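Local coordinates for p-47 protein (Clostridium botulinum E1 str. 'BoNT E Beluga', PDB 5WIX) that is of unknown function but adopts the tulip-domain fold of bactericidal/permeability-increasing protein, a relationship consistent with, though not proof of, lipid binding, at residues 25-30 against 183-188; 119-124 against 188-193; 234-239 against 400-405. All blocks are in the same frame, centred on the assembly; numbering follows the deposited sequence.

Contact 1 (25-30 against 183-188)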
loop_
_atom_site.group_PDB
_atom_site.type_symbol
_atom_site.label_atom_id
_atom_site.label_comp_id
_atom_site.label_asym_id
_atom_site.label_seq_id
_atom_site.Cartn_x
_atom_site.Cartn_y
_atom_site.Cartn_z
ATOM N N ILE A 25 -1.900 0.417 -5.208
ATOM C CA ILE A 25 -1.138 0.336 -3.977
ATOM C C ILE A 25 -0.578 1.720 -3.715
ATOM O O ILE A 25 -0.017 2.344 -4.619
ATOM C CB ILE A 25 0.005 -0.696 -4.067
ATOM C CG1 ILE A 25 -0.549 -2.104 -4.213
ATOM C CG2 ILE A 25 0.879 -0.626 -2.835
ATOM C CD1 ILE A 25 0.510 -3.177 -4.129
ATOM N N VAL A 26 -0.755 2.213 -2.496
ATOM C CA VAL A 26 -0.258 3.534 -2.128
ATOM C C VAL A 26 0.740 3.373 -0.990
ATOM O O VAL A 26 0.441 2.675 -0.014
ATOM C CB VAL A 26 -1.414 4.465 -1.715
ATOM C CG1 VAL A 26 -0.905 5.856 -1.366
ATOM C CG2 VAL A 26 -2.457 4.526 -2.819
ATOM N N TYR A 27 1.924 3.977 -1.126
ATOM C CA TYR A 27 2.919 4.002 -0.036
ATOM C C TYR A 27 3.049 5.396 0.565
ATOM O O TYR A 27 2.841 6.384 -0.136
ATOM C CB TYR A 27 4.287 3.540 -0.529
ATOM C CG TYR A 27 4.224 2.288 -1.359
ATOM C CD1 TYR A 27 4.355 1.035 -0.780
ATOM C CD2 TYR A 27 4.022 2.367 -2.714
ATOM C CE1 TYR A 27 4.295 -0.120 -1.532
ATOM C CE2 TYR A 27 3.955 1.247 -3.487
ATOM C CZ TYR A 27 4.095 -0.013 -2.900
ATOM O OH TYR A 27 4.025 -1.150 -3.690
ATOM N N GLY A 28 3.422 5.472 1.844
ATOM C CA GLY A 28 3.548 6.758 2.516
ATOM C C GLY A 28 4.555 6.825 3.657
ATOM O O GLY A 28 4.784 5.839 4.368
ATOM N N CYS A 29 5.160 8.000 3.834
ATOM C CA CYS A 29 6.149 8.209 4.902
ATOM C C CYS A 29 6.065 9.590 5.596
ATOM O O CYS A 29 5.790 10.619 4.974
ATOM C CB CYS A 29 7.568 8.002 4.349
ATOM S SG CYS A 29 8.877 7.982 5.620
ATOM N N SER A 30 6.322 9.582 6.900
ATOM C CA SER A 30 6.331 10.789 7.714
ATOM C C SER A 30 7.459 11.710 7.290
ATOM O O SER A 30 8.595 11.265 7.102
ATOM C CB SER A 30 6.479 10.426 9.199
ATOM O OG SER A 30 6.583 11.566 10.039
ATOM N N VAL A 183 5.307 -10.774 -6.927
ATOM C CA VAL A 183 5.031 -10.317 -8.280
ATOM C C VAL A 183 3.760 -9.484 -8.413
ATOM O O VAL A 183 3.697 -8.565 -9.233
ATOM C CB VAL A 183 4.955 -11.527 -9.235
ATOM C CG1 VAL A 183 4.777 -11.076 -10.672
ATOM C CG2 VAL A 183 6.213 -12.379 -9.091
ATOM N N TRP A 184 2.753 -9.784 -7.605
ATOM C CA TRP A 184 1.500 -9.079 -7.747
ATOM C C TRP A 184 1.600 -7.652 -7.232
ATOM O O TRP A 184 0.729 -6.827 -7.506
ATOM C CB TRP A 184 0.393 -9.805 -7.017
ATOM C CG TRP A 184 0.579 -9.902 -5.550
ATOM C CD1 TRP A 184 1.136 -10.935 -4.865
ATOM C CD2 TRP A 184 0.162 -8.948 -4.565
ATOM N NE1 TRP A 184 1.111 -10.680 -3.515
ATOM C CE2 TRP A 184 0.517 -9.469 -3.304
ATOM C CE3 TRP A 184 -0.460 -7.698 -4.628
ATOM C CZ2 TRP A 184 0.267 -8.782 -2.114
ATOM C CZ3 TRP A 184 -0.708 -7.018 -3.444
ATOM C CH2 TRP A 184 -0.343 -7.561 -2.205
ATOM N N MET A 185 2.656 -7.374 -6.474
ATOM C CA MET A 185 2.877 -6.041 -5.932
ATOM C C MET A 185 3.695 -5.173 -6.869
ATOM O O MET A 185 3.775 -3.960 -6.676
ATOM C CB MET A 185 3.592 -6.104 -4.582
ATOM C CG MET A 185 2.686 -6.099 -3.379
ATOM S SD MET A 185 3.662 -6.076 -1.864
ATOM C CE MET A 185 3.930 -4.317 -1.661
ATOM N N ASN A 186 4.319 -5.793 -7.866
ATOM C CA ASN A 186 5.189 -5.056 -8.773
ATOM C C ASN A 186 4.426 -3.983 -9.536
ATOM O O ASN A 186 3.398 -4.259 -10.149
ATOM C CB ASN A 186 5.883 -6.006 -9.746
ATOM C CG ASN A 186 6.907 -6.891 -9.060
ATOM O OD1 ASN A 186 7.519 -6.493 -8.062
ATOM N ND2 ASN A 186 7.094 -8.104 -9.587
ATOM N N PRO A 187 4.917 -2.737 -9.463
ATOM C CA PRO A 187 4.320 -1.559 -10.104
ATOM C C PRO A 187 4.736 -1.364 -11.549
ATOM O O PRO A 187 5.907 -1.559 -11.864
ATOM C CB PRO A 187 4.853 -0.406 -9.261
ATOM C CG PRO A 187 6.146 -0.900 -8.726
ATOM C CD PRO A 187 5.998 -2.369 -8.527
ATOM N N LYS A 188 3.797 -0.957 -12.402
ATOM C CA LYS A 188 4.111 -0.612 -13.791
ATOM C C LYS A 188 4.204 0.898 -13.944
ATOM O O LYS A 188 5.212 1.432 -14.403
ATOM C CB LYS A 188 3.060 -1.168 -14.751
#
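Tyr27 OH abuts Met185, 3.8 Å from its methyl CE, and the turn that carries this methionine is tied by a backbone hydrogen bond of 3.2 Å from Asn186 N to Val183 O. The contact belongs to the central antiparallel sheet of this BPI-like tulip fold. Strand 25-30 is an inner strand of that sheet, and 183-188 comprises the turn and the first residues of the region of edge strand 187-195. The thioether is bent at its last torsion (chi3 86°), which carries CE to the rim of the tyrosine, near the ring plane and on the hydroxyl side, where Tyr27 CE1 is 4.2 Å from Met185 CE. Ile25 approaches the same turn with its longer branch. An extended chi2 of -173° sends CD1 outward to Met185 CG at 3.7 Å, the two side chains lying roughly perpendicular. The tip of this isoleucine also meets the indole, with Ile25 CD1 4.1 Å from Trp184 CZ3. Leu242 of helix 240-252 touches both Ile25 and Trp184, while Ile406 touches Tyr27 and Met185, so the apolar cluster extends beyond the two segments. Within the turn Met185 folds back over its neighbour, placing CG 3.4 Å above one face of the Trp184 ring, displaced toward the rim.

Contact 2 (119-124 against 188-193)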
loop_
_atom_site.group_PDB
_atom_site.type_symbol
_atom_site.label_atom_id
_atom_site.label_comp_id
_atom_site.label_asym_id
_atom_site.label_seq_id
_atom_site.Cartn_x
_atom_site.Cartn_y
_atom_site.Cartn_z
ATOM N N HIS A 119 16.434 -2.328 -12.589
ATOM C CA HIS A 119 15.075 -2.701 -12.204
ATOM C C HIS A 119 14.660 -2.078 -10.871
ATOM O O HIS A 119 13.493 -2.140 -10.472
ATOM C CB HIS A 119 14.942 -4.219 -12.146
ATOM C CG HIS A 119 14.606 -4.833 -13.465
ATOM N ND1 HIS A 119 14.296 -4.074 -14.574
ATOM C CD2 HIS A 119 14.531 -6.128 -13.858
ATOM C CE1 HIS A 119 14.042 -4.876 -15.594
ATOM N NE2 HIS A 119 14.179 -6.125 -15.188
ATOM N N ILE A 120 15.626 -1.473 -10.191
ATOM C CA ILE A 120 15.350 -0.660 -9.016
ATOM C C ILE A 120 15.358 0.812 -9.412
ATOM O O ILE A 120 16.411 1.363 -9.727
ATOM C CB ILE A 120 16.379 -0.916 -7.892
ATOM C CG1 ILE A 120 16.101 -2.267 -7.232
ATOM C CG2 ILE A 120 16.358 0.213 -6.847
ATOM C CD1 ILE A 120 17.010 -2.585 -6.056
ATOM N N LYS A 121 14.183 1.440 -9.414
ATOM C CA LYS A 121 14.091 2.868 -9.720
ATOM C C LYS A 121 14.245 3.669 -8.426
ATOM O O LYS A 121 13.808 3.234 -7.360
ATOM C CB LYS A 121 12.773 3.194 -10.428
ATOM C CG LYS A 121 12.404 2.225 -11.567
ATOM C CD LYS A 121 13.525 2.067 -12.602
ATOM C CE LYS A 121 13.074 1.273 -13.828
ATOM N NZ LYS A 121 12.077 2.001 -14.667
ATOM N N GLU A 122 14.877 4.833 -8.523
ATOM C CA GLU A 122 15.357 5.549 -7.340
ATOM C C GLU A 122 14.844 6.996 -7.260
ATOM O O GLU A 122 14.930 7.753 -8.226
ATOM C CB GLU A 122 16.886 5.524 -7.333
ATOM C CG GLU A 122 17.524 6.217 -6.158
ATOM C CD GLU A 122 19.026 6.018 -6.122
ATOM O OE1 GLU A 122 19.494 4.925 -6.514
ATOM O OE2 GLU A 122 19.741 6.958 -5.712
ATOM N N LEU A 123 14.307 7.379 -6.106
ATOM C CA LEU A 123 13.688 8.695 -5.976
ATOM C C LEU A 123 14.660 9.724 -5.395
ATOM O O LEU A 123 15.093 9.617 -4.244
ATOM C CB LEU A 123 12.424 8.613 -5.119
ATOM C CG LEU A 123 11.672 9.938 -5.006
ATOM C CD1 LEU A 123 11.399 10.523 -6.378
ATOM C CD2 LEU A 123 10.379 9.780 -4.239
ATOM N N LYS A 124 14.997 10.723 -6.207
ATOM C CA LYS A 124 15.976 11.734 -5.825
ATOM C C LYS A 124 15.426 13.119 -6.128
ATOM O O LYS A 124 14.344 13.238 -6.705
ATOM C CB LYS A 124 17.304 11.504 -6.561
ATOM C CG LYS A 124 17.916 10.122 -6.326
ATOM C CD LYS A 124 19.427 10.086 -6.580
ATOM C CE LYS A 124 19.774 10.227 -8.058
ATOM N NZ LYS A 124 21.247 10.367 -8.282
ATOM N N LYS A 188 3.797 -0.957 -12.402
ATOM C CA LYS A 188 4.111 -0.612 -13.791
ATOM C C LYS A 188 4.204 0.898 -13.944
ATOM O O LYS A 188 5.212 1.432 -14.403
ATOM C CB LYS A 188 3.060 -1.168 -14.751
ATOM N N GLN A 189 3.130 1.577 -13.567
ATOM C CA GLN A 189 3.139 3.023 -13.524
ATOM C C GLN A 189 2.984 3.479 -12.083
ATOM O O GLN A 189 2.394 2.769 -11.272
ATOM C CB GLN A 189 2.042 3.590 -14.412
ATOM C CG GLN A 189 2.359 3.464 -15.878
ATOM C CD GLN A 189 1.145 3.121 -16.692
ATOM O OE1 GLN A 189 0.239 2.426 -16.221
ATOM N NE2 GLN A 189 1.115 3.600 -17.929
ATOM N N PHE A 190 3.522 4.659 -11.776
ATOM C CA PHE A 190 3.571 5.169 -10.405
ATOM C C PHE A 190 4.109 6.611 -10.353
ATOM O O PHE A 190 4.935 6.991 -11.185
ATOM C CB PHE A 190 4.445 4.261 -9.545
ATOM C CG PHE A 190 5.835 4.096 -10.074
ATOM C CD1 PHE A 190 6.843 4.959 -9.687
ATOM C CD2 PHE A 190 6.134 3.084 -10.964
ATOM C CE1 PHE A 190 8.125 4.818 -10.180
ATOM C CE2 PHE A 190 7.417 2.935 -11.461
ATOM C CZ PHE A 190 8.413 3.805 -11.070
ATOM N N LYS A 191 3.663 7.407 -9.380
ATOM C CA LYS A 191 4.170 8.779 -9.269
ATOM C C LYS A 191 4.106 9.404 -7.868
ATOM O O LYS A 191 3.300 9.018 -7.020
ATOM C CB LYS A 191 3.439 9.689 -10.262
ATOM C CG LYS A 191 1.932 9.815 -10.073
ATOM C CD LYS A 191 1.349 10.542 -11.289
ATOM C CE LYS A 191 -0.112 10.931 -11.118
ATOM N NZ LYS A 191 -0.662 11.442 -12.406
ATOM N N PHE A 192 4.969 10.394 -7.654
ATOM C CA PHE A 192 5.140 11.043 -6.351
ATOM C C PHE A 192 4.157 12.192 -6.077
ATOM O O PHE A 192 3.807 12.969 -6.973
ATOM C CB PHE A 192 6.572 11.563 -6.224
ATOM C CG PHE A 192 6.807 12.398 -5.002
ATOM C CD1 PHE A 192 6.836 13.780 -5.082
ATOM C CD2 PHE A 192 7.006 11.805 -3.770
ATOM C CE1 PHE A 192 7.059 14.555 -3.951
ATOM C CE2 PHE A 192 7.221 12.571 -2.641
ATOM C CZ PHE A 192 7.251 13.954 -2.736
ATOM N N VAL A 193 3.731 12.289 -4.821
ATOM C CA VAL A 193 2.762 13.285 -4.382
ATOM C C VAL A 193 2.983 13.600 -2.913
ATOM O O VAL A 193 3.304 12.723 -2.122
ATOM C CB VAL A 193 1.312 12.807 -4.606
ATOM C CG1 VAL A 193 0.386 13.295 -3.493
ATOM C CG2 VAL A 193 0.816 13.268 -5.968
#
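Lys121 pairs with Phe190 and Leu123 with Phe192 across two strands that run in roughly the same direction without sharing a hydrogen bond, their CA atoms closing from 10.8 Å at the first pair to 8.9 Å at the second. This spacing is consistent with two sheets packed face to face, since 120-125 and 187-195 belong to different sheets. At the inner, buried pair, Leu123 CD2 lies 4.0 Å from Phe192 CD2, the methyl coming to the ring at a slant. In both residues CB points toward the opposite strand. With CG trans to the main-chain nitrogen (chi1 173°), the Phe192 ring then runs mainly along its own strand, and its CD2 is the atom that meets the leucine methyl. The second pair is more open, both residues being partly exposed. Here the aliphatic base of the lysine does the touching, with Lys121 CG 4.3 Å from Phe190 CZ, again obliquely to the ring. Just before Phe190, Lys188 and Gln189 both face Ser209 in a classic beta bulge, where the chain turns a corner. Strand 104-113, the neighbour of 120-125 in its sheet, contributes Phe111 and Leu109: Phe111 stacks edge-to-face on Phe190 and also touches Leu123, and Leu109 reaches Leu123 and Phe192 alike. Leu208 of strand 203-210 and Leu176 of strand 174-177 further enclose Phe190, so side chains from both sheets meet at the interface.

Contact 3 (234-239 against 400-405)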
loop_
_atom_site.group_PDB
_atom_site.type_symbol
_atom_site.label_atom_id
_atom_site.label_comp_id
_atom_site.label_asym_id
_atom_site.label_seq_id
_atom_site.Cartn_x
_atom_site.Cartn_y
_atom_site.Cartn_z
ATOM N N VAL A 234 5.731 4.690 8.837
ATOM C CA VAL A 234 5.516 4.312 7.439
ATOM C C VAL A 234 4.210 3.535 7.274
ATOM O O VAL A 234 3.807 2.756 8.148
ATOM C CB VAL A 234 6.700 3.481 6.877
ATOM C CG1 VAL A 234 6.421 3.013 5.456
ATOM C CG2 VAL A 234 7.957 4.297 6.876
ATOM N N GLY A 235 3.535 3.783 6.158
ATOM C CA GLY A 235 2.276 3.143 5.859
ATOM C C GLY A 235 2.218 2.631 4.435
ATOM O O GLY A 235 2.961 3.084 3.542
ATOM N N LEU A 236 1.310 1.674 4.240
ATOM C CA LEU A 236 1.108 0.982 2.968
ATOM C C LEU A 236 -0.369 0.636 2.850
ATOM O O LEU A 236 -0.933 0.003 3.747
ATOM C CB LEU A 236 1.998 -0.260 2.911
ATOM C CG LEU A 236 2.216 -1.164 1.687
ATOM C CD1 LEU A 236 3.608 -1.749 1.637
ATOM C CD2 LEU A 236 1.193 -2.301 1.714
ATOM N N LEU A 237 -0.990 1.062 1.756
ATOM C CA LEU A 237 -2.402 0.786 1.533
ATOM C C LEU A 237 -2.670 -0.074 0.297
ATOM O O LEU A 237 -2.436 0.366 -0.838
ATOM C CB LEU A 237 -3.186 2.082 1.398
ATOM C CG LEU A 237 -4.676 1.810 1.590
ATOM C CD1 LEU A 237 -4.846 0.879 2.787
ATOM C CD2 LEU A 237 -5.447 3.107 1.798
ATOM N N ILE A 238 -3.180 -1.290 0.522
ATOM C CA ILE A 238 -3.536 -2.213 -0.568
ATOM C C ILE A 238 -5.020 -2.110 -0.930
ATOM O O ILE A 238 -5.891 -2.172 -0.041
ATOM C CB ILE A 238 -3.219 -3.665 -0.192
ATOM C CG1 ILE A 238 -1.710 -3.890 -0.146
ATOM C CG2 ILE A 238 -3.836 -4.608 -1.183
ATOM C CD1 ILE A 238 -1.304 -4.951 0.857
ATOM N N SER A 239 -5.296 -1.929 -2.223
ATOM C CA SER A 239 -6.667 -1.859 -2.738
ATOM C C SER A 239 -7.459 -3.113 -2.366
ATOM O O SER A 239 -6.871 -4.174 -2.127
ATOM C CB SER A 239 -6.660 -1.698 -4.255
ATOM O OG SER A 239 -6.411 -2.953 -4.890
ATOM N N THR A 400 5.812 -8.013 7.258
ATOM C CA THR A 400 7.057 -7.265 7.295
ATOM C C THR A 400 7.768 -7.366 5.945
ATOM O O THR A 400 8.326 -6.380 5.455
ATOM C CB THR A 400 7.985 -7.776 8.388
ATOM O OG1 THR A 400 7.344 -7.648 9.666
ATOM C CG2 THR A 400 9.275 -6.995 8.375
ATOM N N ASP A 401 7.731 -8.558 5.344
ATOM C CA ASP A 401 8.325 -8.744 4.027
ATOM C C ASP A 401 7.587 -7.869 3.014
ATOM O O ASP A 401 8.207 -7.257 2.133
ATOM C CB ASP A 401 8.286 -10.218 3.608
ATOM C CG ASP A 401 9.475 -11.012 4.124
ATOM O OD1 ASP A 401 10.312 -10.441 4.855
ATOM O OD2 ASP A 401 9.569 -12.217 3.796
ATOM N N ILE A 402 6.265 -7.793 3.170
ATOM C CA ILE A 402 5.409 -7.071 2.229
ATOM C C ILE A 402 5.617 -5.567 2.284
ATOM O O ILE A 402 5.713 -4.921 1.249
ATOM C CB ILE A 402 3.915 -7.365 2.472
ATOM C CG1 ILE A 402 3.517 -8.684 1.797
ATOM C CG2 ILE A 402 3.039 -6.216 1.947
ATOM C CD1 ILE A 402 2.105 -9.166 2.161
ATOM N N ILE A 403 5.682 -4.997 3.479
ATOM C CA ILE A 403 5.805 -3.557 3.529
ATOM C C ILE A 403 7.183 -3.195 2.956
ATOM O O ILE A 403 7.295 -2.265 2.157
ATOM C CB ILE A 403 5.575 -2.989 4.962
ATOM C CG1 ILE A 403 5.340 -1.477 4.898
ATOM C CG2 ILE A 403 6.716 -3.345 5.916
ATOM C CD1 ILE A 403 4.690 -0.916 6.142
ATOM N N ASN A 404 8.199 -3.995 3.281
ATOM C CA ASN A 404 9.560 -3.747 2.809
ATOM C C ASN A 404 9.844 -4.160 1.352
ATOM O O ASN A 404 10.963 -3.997 0.865
ATOM C CB ASN A 404 10.556 -4.459 3.724
ATOM C CG ASN A 404 10.775 -3.726 5.035
ATOM O OD1 ASN A 404 10.834 -2.497 5.064
ATOM N ND2 ASN A 404 10.903 -4.475 6.127
ATOM N N ASP A 405 8.836 -4.668 0.651
ATOM C CA ASP A 405 9.061 -5.334 -0.638
ATOM C C ASP A 405 9.309 -4.353 -1.774
ATOM O O ASP A 405 10.319 -4.434 -2.480
ATOM C CB ASP A 405 7.866 -6.238 -0.981
ATOM C CG ASP A 405 8.132 -7.152 -2.173
ATOM O OD1 ASP A 405 8.920 -8.111 -2.027
ATOM O OD2 ASP A 405 7.529 -6.932 -3.245
#
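Strand 234-238 passes beside the C-terminal end of helix 399-403, the backbones coming nearest at Leu236 and Ile403, whose CA atoms are 6.6 Å apart. Leu236 carries the contact with both its methyls. Its CD1 packs on Ile403, 3.7 Å from CG1 of that residue, and also against the carbonyl O of Ile402 at 3.8 Å, whereas Leu236 CD2 comes within 4.3 Å of Ile402 CG2. Leu236 and Ile403 lie alongside each other, running in opposite senses. With CG1 trans to the main-chain nitrogen (chi1 -165°) and chi2 extended, the chain carries Ile403 CD1 across to the strand, where it reaches Val234 CG1 at 4.3 Å. All four touching residues are buried, and the interface is wholly apolar in its side chains. Where the helix ends, Asp405 N bonds to Ile402 O at 3.2 Å, and the polar side chains there are held elsewhere: Asn404 OD1 accepts from Ile414 N, and Asp405 OD2 is hydrogen-bonded to Ser180 OG. Tyr27 touches Leu236 from strand 25-30, and Ile428 of strand 426-432 touches Ile402. A short helix thus packs on the central antiparallel sheet, which in BPI-like proteins joins the two tulip domains.

How the contacts relate
All three contacts draw on the six-stranded central sheet. Contacts 1 and 3 lie closest, their centres 7 Å apart, because strands 25-30 and 234-238 are neighbours in it: Val26 O and Leu237 N are 2.8 Å apart, and Gly28 N and Gly235 O 3.0 Å, both probable hydrogen bonds. They also meet where Met185 CE packs 3.5 Å from Ile402 O. Contact 2 continues from contact 1 through Lys188, the residue their segments share, where the chain turns a corner; their centres are 10 Å apart, and contact 2 brings in the second sheet. Contacts 2 and 3 do not touch, being about 8 Å apart at their nearest atoms.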